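Local coordinates for RING finger protein unkempt homolog (Mus musculus, PDB 5ELH) that binds RNA in a sequence-specific way through clustered CCCH zinc fingers and represses translation to shape the early morphology of cortical neurons, at residues A[9-14]-A[115-120]; A[25-30]-A[34-39]. One frame throughout, in Å; residues are numbered along the deposited sequence.

Interaction 1: A[9-14]-A[115-120]; sequences KEFRTE and GLHCAF. With ZN (zinc ion), chain F.
F11 and H117 carry this contact, at the point where the backbones of 9-14 and 115-120 come nearest, their CA atoms 8.8 Å apart. F11 is the first residue to leave helical geometry after helix 3-10, and H117 lies within a type I beta turn running from G115 to C118. Just past the helix, T13 folds back on E10 O, which accepts both T13 N and T13 OG1 from the same face of its carbonyl plane, the hydroxyl at 2.6 Å. F11 and H117 both start out toward the opposite segment, and their rings meet edge-to-face. F11 gives its edge: CE1 lies over the centre of the imidazole, 3.6 Å from H117 CG. The ring planes are inclined at 53° and the centroids stand 4.9 Å apart. L116 CD1 covers the other imidazole face, so the ring is sandwiched between a phenyl edge and a methyl group. Both ring nitrogens of H117 are hydrogen-bonded, ND1 to the Y7 hydroxyl and NE2 to the carbonyl of T31, which fixes the rotation of the imidazole. F11 is braced from its own segment: R12 CG packs over one ring face, toward the rim, and R12 bends back (chi2 -85°) so that F11 CZ lies over the centre of one face of its guanidinium. Next to H117, C118 binds zinc through SG at 2.4 Å, completing a CCCH site with C101, C111 and H122; the same sulfur accepts F120 N at 3.4 Å. The contact thus brings two zinc fingers together, the residue just after helix 3-10 in the first packing on the C118 turn of the other, with R12 touching T87 and A119 touching R90 of helix 87-90.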
ATOM      1  N   LYS A   9      -7.497   0.408  -2.328  1.00 23.33           N
ATOM      2  CA  LYS A   9      -6.644   1.453  -1.781  1.00 24.43           C
ATOM      3  C   LYS A   9      -5.714   2.061  -2.829  1.00 28.03           C
ATOM      4  O   LYS A   9      -5.444   3.261  -2.804  1.00 30.99           O
ATOM      5  CB  LYS A   9      -5.811   0.871  -0.638  1.00 28.86           C
ATOM      6  CG  LYS A   9      -4.796   1.831  -0.017  1.00 38.13           C
ATOM      7  CD  LYS A   9      -3.878   1.095   0.954  1.00 45.88           C
ATOM      8  CE  LYS A   9      -3.017   2.051   1.761  1.00 51.99           C
ATOM      9  NZ  LYS A   9      -3.143   1.787   3.223  1.00 55.17           N
ATOM     10  N   GLU A  10      -5.229   1.239  -3.750  1.00 21.31           N
ATOM     11  CA  GLU A  10      -4.072   1.623  -4.557  1.00 31.35           C
ATOM     12  C   GLU A  10      -4.315   1.768  -6.058  1.00 31.04           C
ATOM     13  O   GLU A  10      -3.617   2.554  -6.705  1.00 32.48           O
ATOM     14  CB  GLU A  10      -2.926   0.630  -4.323  1.00 41.75           C
ATOM     15  CG  GLU A  10      -2.721   0.269  -2.855  1.00 53.92           C
ATOM     16  CD  GLU A  10      -1.258   0.198  -2.455  1.00 64.30           C
ATOM     17  OE1 GLU A  10      -0.446  -0.376  -3.217  1.00 61.85           O
ATOM     18  OE2 GLU A  10      -0.921   0.726  -1.371  1.00 71.57           O
ATOM     19  N   PHE A  11      -5.270   1.025  -6.619  1.00 22.08           N
ATOM     20  CA  PHE A  11      -5.429   0.991  -8.078  1.00 19.43           C
ATOM     21  C   PHE A  11      -5.561   2.381  -8.702  1.00 22.13           C
ATOM     22  O   PHE A  11      -6.483   3.137  -8.397  1.00 22.99           O
ATOM     23  CB  PHE A  11      -6.603   0.115  -8.514  1.00 24.18           C
ATOM     24  CG  PHE A  11      -6.632  -0.163 -10.001  1.00 23.01           C
ATOM     25  CD1 PHE A  11      -5.626  -0.901 -10.604  1.00 29.19           C
ATOM     26  CD2 PHE A  11      -7.667   0.315 -10.791  1.00 23.58           C
ATOM     27  CE1 PHE A  11      -5.654  -1.160 -11.968  1.00 28.62           C
ATOM     28  CE2 PHE A  11      -7.704   0.062 -12.149  1.00 25.66           C
ATOM     29  CZ  PHE A  11      -6.697  -0.671 -12.742  1.00 25.77           C
ATOM     30  N   ARG A  12      -4.592   2.704  -9.555  1.00 21.33           N
ATOM     31  CA  ARG A  12      -4.583   3.940 -10.337  1.00 23.61           C
ATOM     32  C   ARG A  12      -4.643   5.196  -9.479  1.00 21.43           C
ATOM     33  O   ARG A  12      -5.147   6.230  -9.923  1.00 21.37           O
ATOM     34  CB  ARG A  12      -5.742   3.942 -11.329  1.00 24.23           C
ATOM     35  CG  ARG A  12      -5.702   2.800 -12.308  1.00 33.44           C
ATOM     36  CD  ARG A  12      -4.829   3.098 -13.495  1.00 32.54           C
ATOM     37  NE  ARG A  12      -4.865   2.000 -14.449  1.00 40.34           N
ATOM     38  CZ  ARG A  12      -5.894   1.732 -15.247  1.00 35.40           C
ATOM     39  NH1 ARG A  12      -6.997   2.479 -15.223  1.00 29.49           N
ATOM     40  NH2 ARG A  12      -5.819   0.709 -16.071  1.00 26.38           N
ATOM     41  N   THR A  13      -4.119   5.102  -8.259  1.00 22.96           N
ATOM     42  CA  THR A  13      -4.102   6.239  -7.336  1.00 24.60           C
ATOM     43  C   THR A  13      -2.799   7.027  -7.393  1.00 24.82           C
ATOM     44  O   THR A  13      -2.764   8.184  -6.998  1.00 23.81           O
ATOM     45  CB  THR A  13      -4.297   5.778  -5.884  1.00 22.01           C
ATOM     46  OG1 THR A  13      -3.294   4.810  -5.546  1.00 20.12           O
ATOM     47  CG2 THR A  13      -5.676   5.198  -5.693  1.00 19.84           C
ATOM     48  N   GLU A  14      -1.732   6.394  -7.875  1.00 22.47           N
ATOM     49  CA  GLU A  14      -0.409   7.020  -7.925  1.00 22.37           C
ATOM     50  C   GLU A  14       0.155   6.983  -9.336  1.00 27.76           C
ATOM     51  O   GLU A  14      -0.189   6.100 -10.132  1.00 26.11           O
ATOM     52  CB  GLU A  14       0.566   6.294  -6.992  1.00 24.89           C
ATOM     53  CG  GLU A  14       0.169   6.301  -5.523  1.00 40.64           C
ATOM     54  CD  GLU A  14       0.291   7.662  -4.878  1.00 48.81           C
ATOM     55  OE1 GLU A  14       1.083   8.495  -5.373  1.00 54.73           O
ATOM     56  OE2 GLU A  14      -0.408   7.895  -3.871  1.00 52.90           O
ATOM     57  N   GLY A 115      -9.347  -8.091 -18.458  1.00 42.35           N
ATOM     58  CA  GLY A 115      -8.138  -8.686 -17.925  1.00 42.43           C
ATOM     59  C   GLY A 115      -8.180  -8.841 -16.419  1.00 45.74           C
ATOM     60  O   GLY A 115      -9.250  -8.956 -15.819  1.00 39.83           O
ATOM     61  N   LEU A 116      -7.004  -8.831 -15.802  1.00 52.79           N
ATOM     62  CA  LEU A 116      -6.893  -9.075 -14.364  1.00 51.56           C
ATOM     63  C   LEU A 116      -7.451  -7.938 -13.520  1.00 42.58           C
ATOM     64  O   LEU A 116      -7.744  -8.133 -12.340  1.00 48.12           O
ATOM     65  CB  LEU A 116      -5.440  -9.341 -13.949  1.00 58.24           C
ATOM     66  CG  LEU A 116      -4.293  -9.066 -14.930  1.00 63.57           C
ATOM     67  CD1 LEU A 116      -4.154  -7.582 -15.263  1.00 56.49           C
ATOM     68  CD2 LEU A 116      -2.990  -9.612 -14.357  1.00 67.98           C
ATOM     69  N   HIS A 117      -7.602  -6.758 -14.112  1.00 35.50           N
ATOM     70  CA  HIS A 117      -8.044  -5.596 -13.347  1.00 32.34           C
ATOM     71  C   HIS A 117      -9.562  -5.472 -13.252  1.00 31.56           C
ATOM     72  O   HIS A 117     -10.054  -4.550 -12.611  1.00 30.22           O
ATOM     73  CB  HIS A 117      -7.467  -4.301 -13.928  1.00 28.12           C
ATOM     74  CG  HIS A 117      -5.972  -4.229 -13.873  1.00 32.59           C
ATOM     75  ND1 HIS A 117      -5.237  -4.802 -12.858  1.00 31.63           N
ATOM     76  CD2 HIS A 117      -5.076  -3.667 -14.717  1.00 33.99           C
ATOM     77  CE1 HIS A 117      -3.953  -4.590 -13.075  1.00 37.47           C
ATOM     78  NE2 HIS A 117      -3.828  -3.907 -14.198  1.00 37.74           N
ATOM     79  N   CYS A 118     -10.292  -6.393 -13.874  1.00 27.93           N
ATOM     80  CA  CYS A 118     -11.745  -6.298 -13.944  1.00 26.46           C
ATOM     81  C   CYS A 118     -12.355  -6.001 -12.573  1.00 24.93           C
ATOM     82  O   CYS A 118     -11.948  -6.574 -11.566  1.00 27.55           O
ATOM     83  CB  CYS A 118     -12.348  -7.579 -14.500  1.00 29.74           C
ATOM     84  SG  CYS A 118     -14.142  -7.477 -14.607  1.00 26.32           S
ATOM     85  N   ALA A 119     -13.326  -5.095 -12.553  1.00 22.80           N
ATOM     86  CA  ALA A 119     -13.912  -4.609 -11.308  1.00 19.89           C
ATOM     87  C   ALA A 119     -15.146  -5.405 -10.885  1.00 19.64           C
ATOM     88  O   ALA A 119     -15.732  -5.139  -9.837  1.00 21.62           O
ATOM     89  CB  ALA A 119     -14.255  -3.113 -11.431  1.00 20.29           C
ATOM     90  N   PHE A 120     -15.536  -6.382 -11.698  1.00 22.23           N
ATOM     91  CA  PHE A 120     -16.628  -7.280 -11.331  1.00 23.18           C
ATOM     92  C   PHE A 120     -16.042  -8.600 -10.849  1.00 24.58           C
ATOM     93  O   PHE A 120     -14.889  -8.927 -11.156  1.00 23.28           O
ATOM     94  CB  PHE A 120     -17.571  -7.513 -12.518  1.00 22.77           C
ATOM     95  CG  PHE A 120     -18.463  -6.338 -12.828  1.00 28.64           C
ATOM     96  CD1 PHE A 120     -17.990  -5.267 -13.570  1.00 32.21           C
ATOM     97  CD2 PHE A 120     -19.774  -6.307 -12.379  1.00 26.03           C
ATOM     98  CE1 PHE A 120     -18.805  -4.192 -13.862  1.00 29.14           C
ATOM     99  CE2 PHE A 120     -20.594  -5.231 -12.664  1.00 28.68           C
ATOM    100  CZ  PHE A 120     -20.107  -4.173 -13.407  1.00 30.18           C
TER
HETATM  101 ZN    ZN F 203     -14.819  -9.267 -15.975  1.00 39.70          ZN

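Interaction 2: A[25-30]-A[34-39]; sequences TQHRPY and HWHFVN. With ZN (zinc ion), chain D.
H27 and Y30 converge on the zinc ligand H36 in a CCCH zinc finger, a small fold with little regular secondary structure, whose loops 25-30 and 34-39 meet here. Metal binding comes through H36 NE2, 2.0 Å from the zinc ion, with C16, C24 and C32 completing the site. Two hydrogen bonds cross between the loops. H36 ND1, the imidazole nitrogen turned from the metal, donates to H27 ND1 at 3.2 Å; the bond is nearly straight (168°) and lies in the H36 ring plane, though it is tilted from that of H27. H27 is therefore a second-shell residue that holds the orientation of the ligand ring. Y30 OH donates to H34 O at 2.8 Å, tying the tyrosine to the backbone two residues ahead of the ligand. Aromatic packing does the rest. Y30 presents its edge to the face of H36, with the planes at 57°. H27 and F37 meet rim to rim, H27 CE1 lying 3.7 Å from F37 CE2, the two side chains crossing at about a right angle and the ring planes at 70°. F19 extends this cluster: it stacks on H36 and meets F37 edge-to-face. The backbone N-H groups of H36 and F37 both bond to Q40 OE1. The Y30 side chain leaves with CG opposite the backbone N, which carries its ring alongside H36, where CE1 sits over the centre of the imidazole, 3.5 Å from H36 ND1.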
ATOM      1  N   THR A  25       6.174  -0.816 -19.814  1.00 43.67           N
ATOM      2  CA  THR A  25       5.820  -1.772 -20.855  1.00 46.03           C
ATOM      3  C   THR A  25       4.343  -2.115 -20.824  1.00 43.14           C
ATOM      4  O   THR A  25       3.894  -2.961 -21.599  1.00 41.37           O
ATOM      5  CB  THR A  25       6.571  -3.101 -20.665  1.00 43.66           C
ATOM      6  OG1 THR A  25       6.108  -3.740 -19.466  1.00 43.62           O
ATOM      7  CG2 THR A  25       8.064  -2.868 -20.570  1.00 45.56           C
ATOM      8  N   GLN A  26       3.602  -1.479 -19.915  1.00 37.51           N
ATOM      9  CA  GLN A  26       2.190  -1.784 -19.708  1.00 50.14           C
ATOM     10  C   GLN A  26       1.303  -0.606 -20.096  1.00 46.51           C
ATOM     11  O   GLN A  26       0.313  -0.317 -19.425  1.00 47.39           O
ATOM     12  CB  GLN A  26       1.940  -2.170 -18.247  1.00 45.91           C
ATOM     13  CG  GLN A  26       2.583  -3.484 -17.840  1.00 46.44           C
ATOM     14  CD  GLN A  26       2.359  -3.798 -16.376  1.00 51.06           C
ATOM     15  OE1 GLN A  26       2.255  -2.895 -15.551  1.00 50.59           O
ATOM     16  NE2 GLN A  26       2.280  -5.083 -16.046  1.00 52.28           N
ATOM     17  N   HIS A  27       1.674   0.066 -21.181  1.00 39.07           N
ATOM     18  CA  HIS A  27       0.873   1.133 -21.769  1.00 43.70           C
ATOM     19  C   HIS A  27       0.467   0.699 -23.170  1.00 62.74           C
ATOM     20  O   HIS A  27       1.333   0.536 -24.031  1.00 68.76           O
ATOM     21  CB  HIS A  27       1.699   2.420 -21.871  1.00 43.99           C
ATOM     22  CG  HIS A  27       0.998   3.534 -22.589  1.00 38.07           C
ATOM     23  ND1 HIS A  27       0.114   4.389 -21.961  1.00 40.26           N
ATOM     24  CD2 HIS A  27       1.051   3.937 -23.880  1.00 43.42           C
ATOM     25  CE1 HIS A  27      -0.349   5.263 -22.836  1.00 39.86           C
ATOM     26  NE2 HIS A  27       0.204   5.011 -24.009  1.00 41.80           N
ATOM     27  N   ARG A  28      -0.834   0.521 -23.405  1.00 65.11           N
ATOM     28  CA  ARG A  28      -1.330   0.062 -24.711  1.00 63.70           C
ATOM     29  C   ARG A  28      -0.656  -1.264 -25.117  1.00 64.19           C
ATOM     30  O   ARG A  28       0.364  -1.257 -25.806  1.00 72.32           O
ATOM     31  CB  ARG A  28      -1.106   1.164 -25.764  1.00 58.00           C
ATOM     32  CG  ARG A  28      -1.266   0.778 -27.239  1.00 61.19           C
ATOM     33  CD  ARG A  28      -0.169   1.485 -28.050  1.00 63.57           C
ATOM     34  NE  ARG A  28      -0.097   1.097 -29.464  1.00 70.38           N
ATOM     35  CZ  ARG A  28      -0.617   1.795 -30.474  1.00 70.89           C
ATOM     36  NH1 ARG A  28      -1.278   2.932 -30.258  1.00 72.63           N
ATOM     37  NH2 ARG A  28      -0.478   1.347 -31.716  1.00 67.89           N
ATOM     38  N   PRO A  29      -1.217  -2.409 -24.675  1.00 58.49           N
ATOM     39  CA  PRO A  29      -2.423  -2.528 -23.848  1.00 54.23           C
ATOM     40  C   PRO A  29      -2.172  -1.986 -22.449  1.00 55.34           C
ATOM     41  O   PRO A  29      -1.287  -2.465 -21.738  1.00 55.52           O
ATOM     42  CB  PRO A  29      -2.685  -4.035 -23.813  1.00 55.67           C
ATOM     43  CG  PRO A  29      -1.354  -4.651 -24.013  1.00 60.06           C
ATOM     44  CD  PRO A  29      -0.573  -3.716 -24.892  1.00 60.32           C
ATOM     45  N   TYR A  30      -2.941  -0.972 -22.076  1.00 52.08           N
ATOM     46  CA  TYR A  30      -2.753  -0.289 -20.806  1.00 53.09           C
ATOM     47  C   TYR A  30      -3.171  -1.188 -19.647  1.00 51.22           C
ATOM     48  O   TYR A  30      -4.310  -1.139 -19.204  1.00 41.73           O
ATOM     49  CB  TYR A  30      -3.559   1.013 -20.806  1.00 49.45           C
ATOM     50  CG  TYR A  30      -3.453   1.830 -19.536  1.00 46.41           C
ATOM     51  CD1 TYR A  30      -2.225   2.061 -18.927  1.00 44.45           C
ATOM     52  CD2 TYR A  30      -4.585   2.389 -18.957  1.00 45.29           C
ATOM     53  CE1 TYR A  30      -2.133   2.815 -17.770  1.00 41.66           C
ATOM     54  CE2 TYR A  30      -4.504   3.139 -17.805  1.00 38.30           C
ATOM     55  CZ  TYR A  30      -3.282   3.350 -17.215  1.00 34.26           C
ATOM     56  OH  TYR A  30      -3.218   4.101 -16.062  1.00 29.93           O
ATOM     57  N   HIS A  34      -0.828   1.685 -12.203  1.00 23.46           N
ATOM     58  CA  HIS A  34      -0.664   3.087 -11.840  1.00 22.46           C
ATOM     59  C   HIS A  34      -1.193   3.974 -12.952  1.00 25.74           C
ATOM     60  O   HIS A  34      -1.365   3.508 -14.073  1.00 23.84           O
ATOM     61  CB  HIS A  34       0.813   3.353 -11.592  1.00 27.75           C
ATOM     62  CG  HIS A  34       1.410   2.445 -10.568  1.00 33.28           C
ATOM     63  ND1 HIS A  34       1.023   2.464  -9.245  1.00 31.14           N
ATOM     64  CD2 HIS A  34       2.339   1.467 -10.675  1.00 36.33           C
ATOM     65  CE1 HIS A  34       1.703   1.548  -8.578  1.00 33.32           C
ATOM     66  NE2 HIS A  34       2.509   0.930  -9.423  1.00 34.27           N
ATOM     67  N   TRP A  35      -1.477   5.242 -12.659  1.00 23.08           N
ATOM     68  CA  TRP A  35      -1.953   6.125 -13.711  1.00 21.83           C
ATOM     69  C   TRP A  35      -0.791   6.670 -14.536  1.00 23.79           C
ATOM     70  O   TRP A  35       0.317   6.872 -14.035  1.00 24.13           O
ATOM     71  CB  TRP A  35      -2.881   7.243 -13.198  1.00 20.47           C
ATOM     72  CG  TRP A  35      -2.326   8.259 -12.248  1.00 20.16           C
ATOM     73  CD1 TRP A  35      -2.473   8.276 -10.896  1.00 19.16           C
ATOM     74  CD2 TRP A  35      -1.591   9.442 -12.586  1.00 21.03           C
ATOM     75  NE1 TRP A  35      -1.865   9.385 -10.364  1.00 23.64           N
ATOM     76  CE2 TRP A  35      -1.312  10.119 -11.382  1.00 21.80           C
ATOM     77  CE3 TRP A  35      -1.128   9.986 -13.789  1.00 24.86           C
ATOM     78  CZ2 TRP A  35      -0.593  11.313 -11.342  1.00 21.27           C
ATOM     79  CZ3 TRP A  35      -0.411  11.170 -13.749  1.00 23.29           C
ATOM     80  CH2 TRP A  35      -0.152  11.821 -12.530  1.00 24.82           C
ATOM     81  N   HIS A  36      -1.066   6.870 -15.818  1.00 24.38           N
ATOM     82  CA  HIS A  36      -0.084   7.409 -16.744  1.00 26.17           C
ATOM     83  C   HIS A  36      -0.451   8.862 -17.082  1.00 28.32           C
ATOM     84  O   HIS A  36       0.411   9.731 -17.131  1.00 27.05           O
ATOM     85  CB  HIS A  36      -0.016   6.541 -18.008  1.00 27.73           C
ATOM     86  CG  HIS A  36       0.641   5.205 -17.801  1.00 28.46           C
ATOM     87  ND1 HIS A  36       0.877   4.330 -18.840  1.00 31.28           N
ATOM     88  CD2 HIS A  36       1.113   4.599 -16.688  1.00 27.93           C
ATOM     89  CE1 HIS A  36       1.468   3.243 -18.377  1.00 30.62           C
ATOM     90  NE2 HIS A  36       1.628   3.379 -17.076  1.00 29.30           N
ATOM     91  N   PHE A  37      -1.735   9.120 -17.311  1.00 25.55           N
ATOM     92  CA  PHE A  37      -2.208  10.482 -17.537  1.00 26.16           C
ATOM     93  C   PHE A  37      -3.102  10.896 -16.398  1.00 25.12           C
ATOM     94  O   PHE A  37      -3.770  10.064 -15.794  1.00 21.92           O
ATOM     95  CB  PHE A  37      -2.955  10.593 -18.859  1.00 25.83           C
ATOM     96  CG  PHE A  37      -2.141  10.145 -20.029  1.00 27.91           C
ATOM     97  CD1 PHE A  37      -1.108  10.923 -20.496  1.00 30.76           C
ATOM     98  CD2 PHE A  37      -2.393   8.927 -20.632  1.00 35.33           C
ATOM     99  CE1 PHE A  37      -0.340  10.504 -21.568  1.00 36.11           C
ATOM    100  CE2 PHE A  37      -1.630   8.502 -21.707  1.00 40.66           C
ATOM    101  CZ  PHE A  37      -0.604   9.295 -22.173  1.00 40.56           C
ATOM    102  N   VAL A  38      -3.101  12.189 -16.104  1.00 22.99           N
ATOM    103  CA  VAL A  38      -3.843  12.698 -14.960  1.00 21.46           C
ATOM    104  C   VAL A  38      -5.320  12.304 -15.015  1.00 21.95           C
ATOM    105  O   VAL A  38      -5.930  12.020 -13.978  1.00 19.06           O
ATOM    106  CB  VAL A  38      -3.680  14.228 -14.843  1.00 21.89           C
ATOM    107  CG1 VAL A  38      -4.622  14.797 -13.788  1.00 34.25           C
ATOM    108  CG2 VAL A  38      -2.245  14.556 -14.502  1.00 24.58           C
ATOM    109  N   ASN A  39      -5.898  12.261 -16.213  1.00 21.12           N
ATOM    110  CA  ASN A  39      -7.307  11.886 -16.325  1.00 26.63           C
ATOM    111  C   ASN A  39      -7.580  10.411 -16.036  1.00 25.28           C
ATOM    112  O   ASN A  39      -8.737  10.002 -15.975  1.00 24.68           O
ATOM    113  CB  ASN A  39      -7.910  12.302 -17.670  1.00 24.70           C
ATOM    114  CG  ASN A  39      -7.241  11.648 -18.852  1.00 31.14           C
ATOM    115  OD1 ASN A  39      -6.444  10.725 -18.711  1.00 33.15           O
ATOM    116  ND2 ASN A  39      -7.566  12.133 -20.040  1.00 42.82           N
TER
HETATM  117 ZN    ZN D 201       2.886   2.194 -15.994  1.00 36.93          ZN

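Interaction 2 joins two loops only four residues apart at their closest ends, and both fall in the span between the two segments of interaction 1, which brings together residues 101 apart. Their centres lie 12 Å from each other, interaction 1 near the middle of the chain and interaction 2 farther out. They meet directly: E14 O probably accepts a hydrogen bond from W35 N at 3.0 Å, and R12 packs on Y30. Interaction 2 packs around H36, one of the four ligands of the first zinc site, whereas interaction 1 docks the N-terminal part of that finger against the finger of the third zinc site, consistent with a compact cluster.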